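Local coordinates for ABC transporter substrate-binding protein (Vibrio cholerae, PDB 3LKV) that probably serves as the periplasmic substrate-binding component of an ABC transporter, holding a phenylalanine molecule in the cleft between its two lobes, at residues V13-I16 and V17-P20; Q27-L30 and D31-A35; L239-Y243 and Y244-V248; E259-P263 and G264-V268. All blocks are in the same frame, centred on the assembly; numbering follows the deposited sequence.

Interaction 1: residues V13-I16 and V17-P20; sequences VSQI and VEHP. With PHE (phenylalanine), chain B.
Q15 reaches forward over the bend that follows its strand and gives the N-H of its amide to the carbonyl of V17, with NE2 2.9 Å from V17 O and a nearly straight bond of 173°. The oxygen lies in the plane of the glutamine amide, whereas NE2 sits above the carbonyl plane of V17. An extended chain, with CG anti to the backbone N (chi1 -170°), gives the glutamine this span. At the turn itself, I16 CG2 lies 4.3 Å from V17 CG1, a loose apolar contact between two branched side chains where the chain leaves the sheet. Beyond the turn stands H19, the N-cap residue of helix 20-35, whose CE1 comes within 3.5 Å of CE1 of the bound phenylalanine.

In the second shell, Q15 OE1 accepts from R26 and NE2 also donates to D23, both on that helix, while H19 NE2 is hydrogen-bonded to N203. The buried amide is thus engaged through both its oxygen and its nitrogen, which fixes which way round it lies. The polar bonds secure the loop, and the imidazole, itself held by N203, offers carbon to the aromatic ring of the ligand in the pocket.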
# COMPACT_ATOMS: atom_id res chain seq x y z
N VAL A 13 5.49 -0.98 -12.48
CA VAL A 13 5.13 -2.36 -12.46
C VAL A 13 3.82 -2.57 -13.19
O VAL A 13 2.81 -1.98 -12.82
CB VAL A 13 4.95 -2.89 -11.04
CG1 VAL A 13 4.63 -4.38 -11.09
CG2 VAL A 13 6.20 -2.62 -10.17
N SER A 14 3.85 -3.39 -14.23
CA SER A 14 2.68 -3.74 -14.97
C SER A 14 2.37 -5.23 -14.82
O SER A 14 3.23 -6.08 -15.02
CB SER A 14 2.98 -3.47 -16.42
OG SER A 14 1.85 -3.76 -17.25
N GLN A 15 1.10 -5.54 -14.55
CA GLN A 15 0.66 -6.88 -14.17
C GLN A 15 -0.58 -7.17 -14.97
O GLN A 15 -1.49 -6.32 -15.02
CB GLN A 15 0.33 -6.85 -12.68
CG GLN A 15 0.09 -8.14 -12.10
CD GLN A 15 -0.15 -8.05 -10.59
OE1 GLN A 15 0.63 -7.46 -9.88
NE2 GLN A 15 -1.20 -8.68 -10.12
N ILE A 16 -0.67 -8.34 -15.61
CA ILE A 16 -1.78 -8.59 -16.51
C ILE A 16 -3.14 -8.55 -15.80
O ILE A 16 -4.15 -8.05 -16.36
CB ILE A 16 -1.54 -9.90 -17.32
CG1 ILE A 16 -2.63 -10.14 -18.36
CG2 ILE A 16 -1.35 -11.12 -16.40
CD1 ILE A 16 -2.83 -9.04 -19.42
N VAL A 17 -3.19 -9.09 -14.59
CA VAL A 17 -4.43 -9.18 -13.84
C VAL A 17 -4.06 -9.42 -12.39
O VAL A 17 -2.96 -9.91 -12.09
CB VAL A 17 -5.39 -10.29 -14.40
CG1 VAL A 17 -4.91 -11.69 -14.00
CG2 VAL A 17 -6.85 -10.09 -13.89
N GLU A 18 -4.95 -9.04 -11.47
CA GLU A 18 -4.78 -9.43 -10.04
C GLU A 18 -5.30 -10.83 -9.80
O GLU A 18 -6.47 -11.07 -9.84
CB GLU A 18 -5.50 -8.41 -9.14
CG GLU A 18 -4.78 -7.06 -9.32
CD GLU A 18 -5.36 -5.88 -8.56
OE1 GLU A 18 -6.44 -5.98 -7.96
OE2 GLU A 18 -4.69 -4.81 -8.56
N HIS A 19 -4.39 -11.79 -9.67
CA HIS A 19 -4.69 -13.08 -9.06
C HIS A 19 -3.61 -13.38 -8.03
O HIS A 19 -2.54 -12.79 -8.08
CB HIS A 19 -4.91 -14.21 -10.11
CG HIS A 19 -3.74 -14.55 -10.98
ND1 HIS A 19 -2.72 -15.38 -10.56
CD2 HIS A 19 -3.48 -14.28 -12.28
CE1 HIS A 19 -1.86 -15.57 -11.55
NE2 HIS A 19 -2.30 -14.91 -12.61
N PRO A 20 -3.91 -14.25 -7.06
CA PRO A 20 -3.02 -14.30 -5.90
C PRO A 20 -1.54 -14.54 -6.18
O PRO A 20 -0.71 -13.88 -5.55
CB PRO A 20 -3.61 -15.46 -5.06
CG PRO A 20 -5.12 -15.39 -5.31
CD PRO A 20 -5.24 -14.88 -6.77
N PHE B . 3.81 -17.73 -15.51
CA PHE B . 2.54 -17.00 -15.92
C PHE B . 2.86 -16.13 -17.17
O PHE B . 3.89 -16.43 -17.83
CB PHE B . 1.94 -16.19 -14.76
CG PHE B . 1.20 -17.06 -13.74
CD1 PHE B . -0.05 -17.62 -14.07
CD2 PHE B . 1.74 -17.33 -12.51
CE1 PHE B . -0.71 -18.41 -13.19
CE2 PHE B . 1.08 -18.11 -11.61
CZ PHE B . -0.14 -18.68 -11.93
OXT PHE B . 2.14 -15.19 -17.56

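Interaction 2: residues Q27-L30 and D31-A35; sequences QGLL and DGLKA
The amide of Q27 and the carboxylate of D31, one helical turn apart, are tilted 41° against each other. NE2 of Q27 donates to OD1 of D31 over 2.8 Å; the oxygen lies in the amide plane, but the nitrogen comes to it from above the carboxylate plane, and the bond is bent to 145°. The glutamine chain folds at chi2 (60°), which brings its amide back toward the aspartate one turn on. On the backbone the same two residues are joined by D31 N and Q27 O at 2.9 Å, so this turn is bonded twice. The other carboxylate oxygen, OD2, is hydrogen-bonded to the hydroxyl of Y244.

Elsewhere on the helix, L29 and L33 lie side by side and point the same way, their CD1 atoms 3.9 Å apart. G28 and G32 share a turn through the bond from G32 N to G28 O; without side chains they keep one flank of the helix low, and Y244 and V248 of helix 243-258 come close against G28.

The helix is the connection of the beta-alpha-beta unit formed by strands 9-15 and 44-50. L29 and L30 rest on F46 of strand 44-50, while L29 and L33 also meet A251 of helix 243-258, which runs past as the neighbouring helix.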
# COMPACT_ATOMS: atom_id res chain seq x y z
N GLN A 27 4.17 -8.23 -4.10
CA GLN A 27 4.49 -7.91 -2.71
C GLN A 27 5.94 -8.26 -2.39
O GLN A 27 6.67 -7.55 -1.68
CB GLN A 27 3.58 -8.69 -1.76
CG GLN A 27 3.73 -8.28 -0.28
CD GLN A 27 3.40 -6.81 -0.04
OE1 GLN A 27 2.29 -6.39 -0.27
NE2 GLN A 27 4.38 -6.02 0.47
N GLY A 28 6.34 -9.41 -2.91
CA GLY A 28 7.72 -9.85 -2.77
C GLY A 28 8.74 -8.88 -3.35
O GLY A 28 9.80 -8.62 -2.76
N LEU A 29 8.40 -8.32 -4.50
CA LEU A 29 9.25 -7.34 -5.12
C LEU A 29 9.41 -6.09 -4.23
O LEU A 29 10.52 -5.57 -4.05
CB LEU A 29 8.67 -6.97 -6.47
CG LEU A 29 9.34 -5.75 -7.13
CD1 LEU A 29 10.83 -5.98 -7.33
CD2 LEU A 29 8.63 -5.47 -8.48
N LEU A 30 8.27 -5.58 -3.76
CA LEU A 30 8.23 -4.46 -2.90
C LEU A 30 9.07 -4.68 -1.61
O LEU A 30 9.85 -3.82 -1.24
CB LEU A 30 6.77 -4.13 -2.55
CG LEU A 30 6.51 -2.85 -1.73
CD1 LEU A 30 6.95 -1.60 -2.61
CD2 LEU A 30 5.02 -2.75 -1.25
N ASP A 31 8.89 -5.82 -0.95
CA ASP A 31 9.63 -6.12 0.30
C ASP A 31 11.11 -6.34 0.01
O ASP A 31 11.97 -5.90 0.77
CB ASP A 31 9.06 -7.36 1.00
CG ASP A 31 7.57 -7.19 1.42
OD1 ASP A 31 7.05 -6.05 1.39
OD2 ASP A 31 6.94 -8.21 1.80
N GLY A 32 11.42 -6.98 -1.11
CA GLY A 32 12.81 -7.18 -1.47
C GLY A 32 13.51 -5.86 -1.77
O GLY A 32 14.67 -5.66 -1.41
N LEU A 33 12.79 -4.94 -2.42
CA LEU A 33 13.38 -3.59 -2.68
C LEU A 33 13.64 -2.86 -1.36
O LEU A 33 14.71 -2.31 -1.15
CB LEU A 33 12.47 -2.77 -3.58
CG LEU A 33 12.53 -3.16 -5.05
CD1 LEU A 33 11.48 -2.44 -5.81
CD2 LEU A 33 13.95 -2.86 -5.59
N LYS A 34 12.71 -2.96 -0.43
CA LYS A 34 12.93 -2.40 0.90
C LYS A 34 14.20 -2.95 1.55
O LYS A 34 15.01 -2.19 2.01
CB LYS A 34 11.74 -2.72 1.81
CG LYS A 34 11.77 -1.98 3.18
CD LYS A 34 10.32 -1.95 3.75
CE LYS A 34 10.12 -0.92 4.86
NZ LYS A 34 11.06 -1.17 5.98
N ALA A 35 14.36 -4.27 1.57
CA ALA A 35 15.56 -4.87 2.14
C ALA A 35 16.83 -4.40 1.40
O ALA A 35 17.88 -4.33 1.98
CB ALA A 35 15.45 -6.44 2.18

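Interaction 3: residues L239-Y243 and Y244-V248; sequences LGFDY and YQIGV. With PHE (phenylalanine), chain B.
D242 caps helix 243-258 by turning its carboxylate back over the first turn. Its chi1 of 178° swings CG away from the backbone N, and OD1 accepts from Q245 N at 3.3 Å, a bond that meets the oxygen from above the carboxylate plane, and more weakly from Y244 N. A short acidic side chain suits this N-cap, where amide N-H groups lack carbonyl partners from an earlier turn and the helix dipole would probably stabilise the charge. Q245 lays its CG 3.3 Å from D242 OD2; one water then receives a bond from Q245 NE2 and gives one to D242 OD2, linking two side chains whose flat groups stand at 90°.

The apolar side is carried by I246, whose CG1 lies beside its backbone N (chi1 -70°) and sends CD1 forward, alongside Y243, to 3.6 Å from Y243 CD2. The same methyl reaches F241 CB, and that carbon in turn sits over one face of the Y243 ring, offset toward its rim. At its far end Y243 OH approaches CE2 of the bound phenylalanine to 3.5 Å, while the hydroxyl is hydrogen-bonded to D122, which helps fix the ring.

Strand 237-240 passes into helix 243-258 at the ligand pocket, which Y243 helps to line. Y243 leans on A97 and I246 on T96 of strand 93-98, and Y244 lies against helix 20-35.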
# COMPACT_ATOMS: atom_id res chain seq x y z
N LEU A 239 1.75 -28.55 -7.05
CA LEU A 239 3.21 -28.51 -6.90
C LEU A 239 3.76 -27.22 -7.51
O LEU A 239 4.33 -27.22 -8.60
CB LEU A 239 3.84 -29.77 -7.52
CG LEU A 239 5.34 -29.94 -7.34
CD1 LEU A 239 5.63 -30.16 -5.85
CD2 LEU A 239 5.89 -31.08 -8.20
N GLY A 240 3.58 -26.13 -6.80
CA GLY A 240 3.88 -24.81 -7.36
C GLY A 240 5.07 -24.13 -6.72
O GLY A 240 5.57 -24.56 -5.68
N PHE A 241 5.50 -23.05 -7.34
CA PHE A 241 6.59 -22.23 -6.77
C PHE A 241 6.03 -21.31 -5.71
O PHE A 241 4.81 -21.17 -5.53
CB PHE A 241 7.24 -21.37 -7.86
CG PHE A 241 7.87 -22.17 -8.94
CD1 PHE A 241 8.97 -22.95 -8.67
CD2 PHE A 241 7.34 -22.18 -10.23
CE1 PHE A 241 9.54 -23.75 -9.69
CE2 PHE A 241 7.92 -22.94 -11.21
CZ PHE A 241 9.02 -23.74 -10.94
N ASP A 242 6.97 -20.70 -5.00
CA ASP A 242 6.66 -19.71 -3.98
C ASP A 242 6.79 -18.34 -4.68
O ASP A 242 7.89 -17.85 -4.88
CB ASP A 242 7.64 -19.84 -2.80
CG ASP A 242 7.40 -18.80 -1.72
OD1 ASP A 242 6.67 -17.79 -1.96
OD2 ASP A 242 7.94 -18.99 -0.62
N TYR A 243 5.68 -17.75 -5.08
CA TYR A 243 5.74 -16.55 -5.90
C TYR A 243 6.22 -15.34 -5.08
O TYR A 243 6.79 -14.40 -5.64
CB TYR A 243 4.41 -16.30 -6.64
CG TYR A 243 4.27 -17.23 -7.81
CD1 TYR A 243 3.65 -18.47 -7.68
CD2 TYR A 243 4.80 -16.89 -9.03
CE1 TYR A 243 3.57 -19.34 -8.78
CE2 TYR A 243 4.73 -17.73 -10.11
CZ TYR A 243 4.14 -18.96 -10.00
OH TYR A 243 4.07 -19.79 -11.10
N TYR A 244 6.01 -15.36 -3.75
CA TYR A 244 6.52 -14.25 -2.93
C TYR A 244 8.05 -14.24 -3.05
O TYR A 244 8.62 -13.21 -3.28
CB TYR A 244 6.04 -14.35 -1.47
CG TYR A 244 6.63 -13.30 -0.58
CD1 TYR A 244 6.04 -12.06 -0.46
CD2 TYR A 244 7.77 -13.55 0.15
CE1 TYR A 244 6.59 -11.07 0.36
CE2 TYR A 244 8.31 -12.58 1.01
CZ TYR A 244 7.72 -11.34 1.09
OH TYR A 244 8.26 -10.36 1.92
N GLN A 245 8.70 -15.40 -2.97
CA GLN A 245 10.16 -15.44 -3.05
C GLN A 245 10.69 -15.09 -4.40
O GLN A 245 11.79 -14.54 -4.54
CB GLN A 245 10.73 -16.81 -2.62
CG GLN A 245 10.60 -17.11 -1.11
CD GLN A 245 11.15 -15.98 -0.21
OE1 GLN A 245 12.13 -15.32 -0.54
NE2 GLN A 245 10.48 -15.77 0.91
N ILE A 246 9.95 -15.46 -5.43
CA ILE A 246 10.30 -15.02 -6.79
C ILE A 246 10.26 -13.50 -6.87
O ILE A 246 11.10 -12.87 -7.48
CB ILE A 246 9.29 -15.60 -7.83
CG1 ILE A 246 9.48 -17.11 -7.97
CG2 ILE A 246 9.42 -14.85 -9.22
CD1 ILE A 246 8.32 -17.79 -8.82
N GLY A 247 9.26 -12.88 -6.27
CA GLY A 247 9.24 -11.42 -6.20
C GLY A 247 10.46 -10.88 -5.46
O GLY A 247 11.10 -9.96 -5.94
N VAL A 248 10.79 -11.48 -4.32
CA VAL A 248 11.98 -11.07 -3.59
C VAL A 248 13.23 -11.18 -4.45
O VAL A 248 14.05 -10.25 -4.50
CB VAL A 248 12.15 -11.84 -2.25
CG1 VAL A 248 13.52 -11.50 -1.54
CG2 VAL A 248 10.95 -11.54 -1.32
N PHE B . 3.81 -17.73 -15.51
CA PHE B . 2.54 -17.00 -15.92
C PHE B . 2.86 -16.13 -17.17
O PHE B . 3.89 -16.43 -17.83
CB PHE B . 1.94 -16.19 -14.76
CG PHE B . 1.20 -17.06 -13.74
CD1 PHE B . -0.05 -17.62 -14.07
CD2 PHE B . 1.74 -17.33 -12.51
CE1 PHE B . -0.71 -18.41 -13.19
CE2 PHE B . 1.08 -18.11 -11.61
CZ PHE B . -0.14 -18.68 -11.93
OXT PHE B . 2.14 -15.19 -17.56
O HOH W 1 8.11 -17.15 1.29

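Interaction 4: residues E259-P263 and G264-V268; sequences EGKEP and GSLDV. With ZN (zinc ion), chain D.
The chain folds through a short 3-10 turn in which S265 N bonds to E262 O at 3.0 Å and L266 N to P263 O at 2.9 Å. S265 closes the turn a second time: OG gives its proton to E262 O, in the carbonyl plane and on a lone pair, at 2.8 Å. Its chi1 of 78° sets OG between the backbone N and the carbonyl carbon, back over the turn, so one carbonyl accepts from both the amide and the hydroxyl of the same serine. The hydroxyl receives in its turn K261 NZ, 2.9 Å from S265 OG, brought there by a lysine chain that curls at chi2 and chi3. That curl also lays K261 CE 3.6 Å from L266 CD2, its methylenes crossing the leucine. A water joins E262 OE1 to G264 N. P263, with its restricted phi of -58°, suits the start of the turn, and its ring packs on I257.

Just beyond, D267 binds the zinc ion through OD2 at 2.0 Å; E111 is the second protein ligand, and Q112 holds D267 OD1. Upstream, G260 with positive phi is the C-prime residue of a Schellman motif ending helix 243-258, so a helix stop, a 3-10 turn and a carboxylate zinc site follow one another.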
# COMPACT_ATOMS: atom_id res chain seq x y z
N GLU A 259 21.72 0.35 -9.98
CA GLU A 259 23.09 0.63 -9.66
C GLU A 259 24.01 0.61 -10.86
O GLU A 259 25.21 0.63 -10.72
CB GLU A 259 23.57 -0.38 -8.59
CG GLU A 259 22.99 0.01 -7.23
CD GLU A 259 22.78 -1.15 -6.25
OE1 GLU A 259 23.52 -2.19 -6.36
OE2 GLU A 259 21.87 -0.97 -5.37
N GLY A 260 23.45 0.61 -12.05
CA GLY A 260 24.22 0.76 -13.24
C GLY A 260 24.55 -0.51 -14.00
O GLY A 260 25.35 -0.44 -14.91
N LYS A 261 23.96 -1.66 -13.66
CA LYS A 261 24.14 -2.83 -14.50
C LYS A 261 23.29 -2.73 -15.74
O LYS A 261 22.18 -2.22 -15.65
CB LYS A 261 23.81 -4.13 -13.77
CG LYS A 261 24.93 -4.58 -12.81
CD LYS A 261 26.17 -5.10 -13.54
CE LYS A 261 25.93 -6.55 -14.16
NZ LYS A 261 27.02 -7.04 -15.10
N GLU A 262 23.81 -3.22 -16.87
CA GLU A 262 23.00 -3.41 -18.08
C GLU A 262 22.11 -4.65 -17.88
O GLU A 262 22.61 -5.75 -17.51
CB GLU A 262 23.90 -3.68 -19.28
CG GLU A 262 24.75 -2.50 -19.74
CD GLU A 262 23.95 -1.52 -20.53
OE1 GLU A 262 22.71 -1.76 -20.71
OE2 GLU A 262 24.56 -0.54 -21.01
N PRO A 263 20.82 -4.52 -18.11
CA PRO A 263 19.91 -5.69 -17.98
C PRO A 263 20.33 -6.84 -18.90
O PRO A 263 20.28 -8.00 -18.52
CB PRO A 263 18.57 -5.16 -18.39
CG PRO A 263 18.86 -3.87 -19.18
CD PRO A 263 20.11 -3.31 -18.57
N GLY A 264 20.83 -6.53 -20.09
CA GLY A 264 21.22 -7.60 -21.00
C GLY A 264 22.42 -8.45 -20.53
O GLY A 264 22.69 -9.49 -21.11
N SER A 265 23.12 -7.99 -19.49
CA SER A 265 24.30 -8.66 -19.00
C SER A 265 23.88 -9.51 -17.83
O SER A 265 24.71 -10.15 -17.24
CB SER A 265 25.38 -7.67 -18.52
OG SER A 265 25.04 -7.13 -17.20
N LEU A 266 22.59 -9.51 -17.48
CA LEU A 266 22.15 -10.34 -16.37
C LEU A 266 21.42 -11.57 -16.92
O LEU A 266 20.42 -11.44 -17.65
CB LEU A 266 21.24 -9.57 -15.45
CG LEU A 266 21.81 -8.31 -14.80
CD1 LEU A 266 20.75 -7.56 -14.04
CD2 LEU A 266 22.99 -8.60 -13.85
N ASP A 267 21.93 -12.75 -16.58
CA ASP A 267 21.29 -13.99 -16.99
C ASP A 267 19.86 -14.12 -16.44
O ASP A 267 19.59 -13.74 -15.30
CB ASP A 267 22.07 -15.24 -16.57
CG ASP A 267 23.47 -15.29 -17.10
OD1 ASP A 267 23.76 -14.66 -18.18
OD2 ASP A 267 24.31 -15.97 -16.39
N VAL A 268 18.98 -14.70 -17.23
CA VAL A 268 17.63 -14.97 -16.79
C VAL A 268 17.65 -16.16 -15.80
O VAL A 268 18.21 -17.19 -16.07
CB VAL A 268 16.72 -15.28 -17.99
CG1 VAL A 268 15.34 -15.89 -17.53
CG2 VAL A 268 16.53 -14.06 -18.80
ZN ZN D . 25.99 -16.20 -17.42
O HOH W 2 21.53 -4.11 -21.44
O HOH W 3 26.62 -4.06 -16.96

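Interactions 1 and 3 lie nearest the chain centre, interaction 1 being buried and interaction 3 partly so. Both touch the bound phenylalanine, from residues at or beside the starts of two helices, although their own atoms stay about 6 Å apart at the nearest. Interaction 2 lies farther out on helix 20-35, the helix that interaction 1 leads into, and V13 packs on L29 between them. It also meets interaction 3 directly, where the two helices pass. Interaction 4, beyond the other end of helix 243-258, touches none of the rest. A buried amide and an aspartate cap hold the pocket contacts, a glutamine-aspartate pair with leucines the helix, and a lysine-serine turn beside zinc the outer loop.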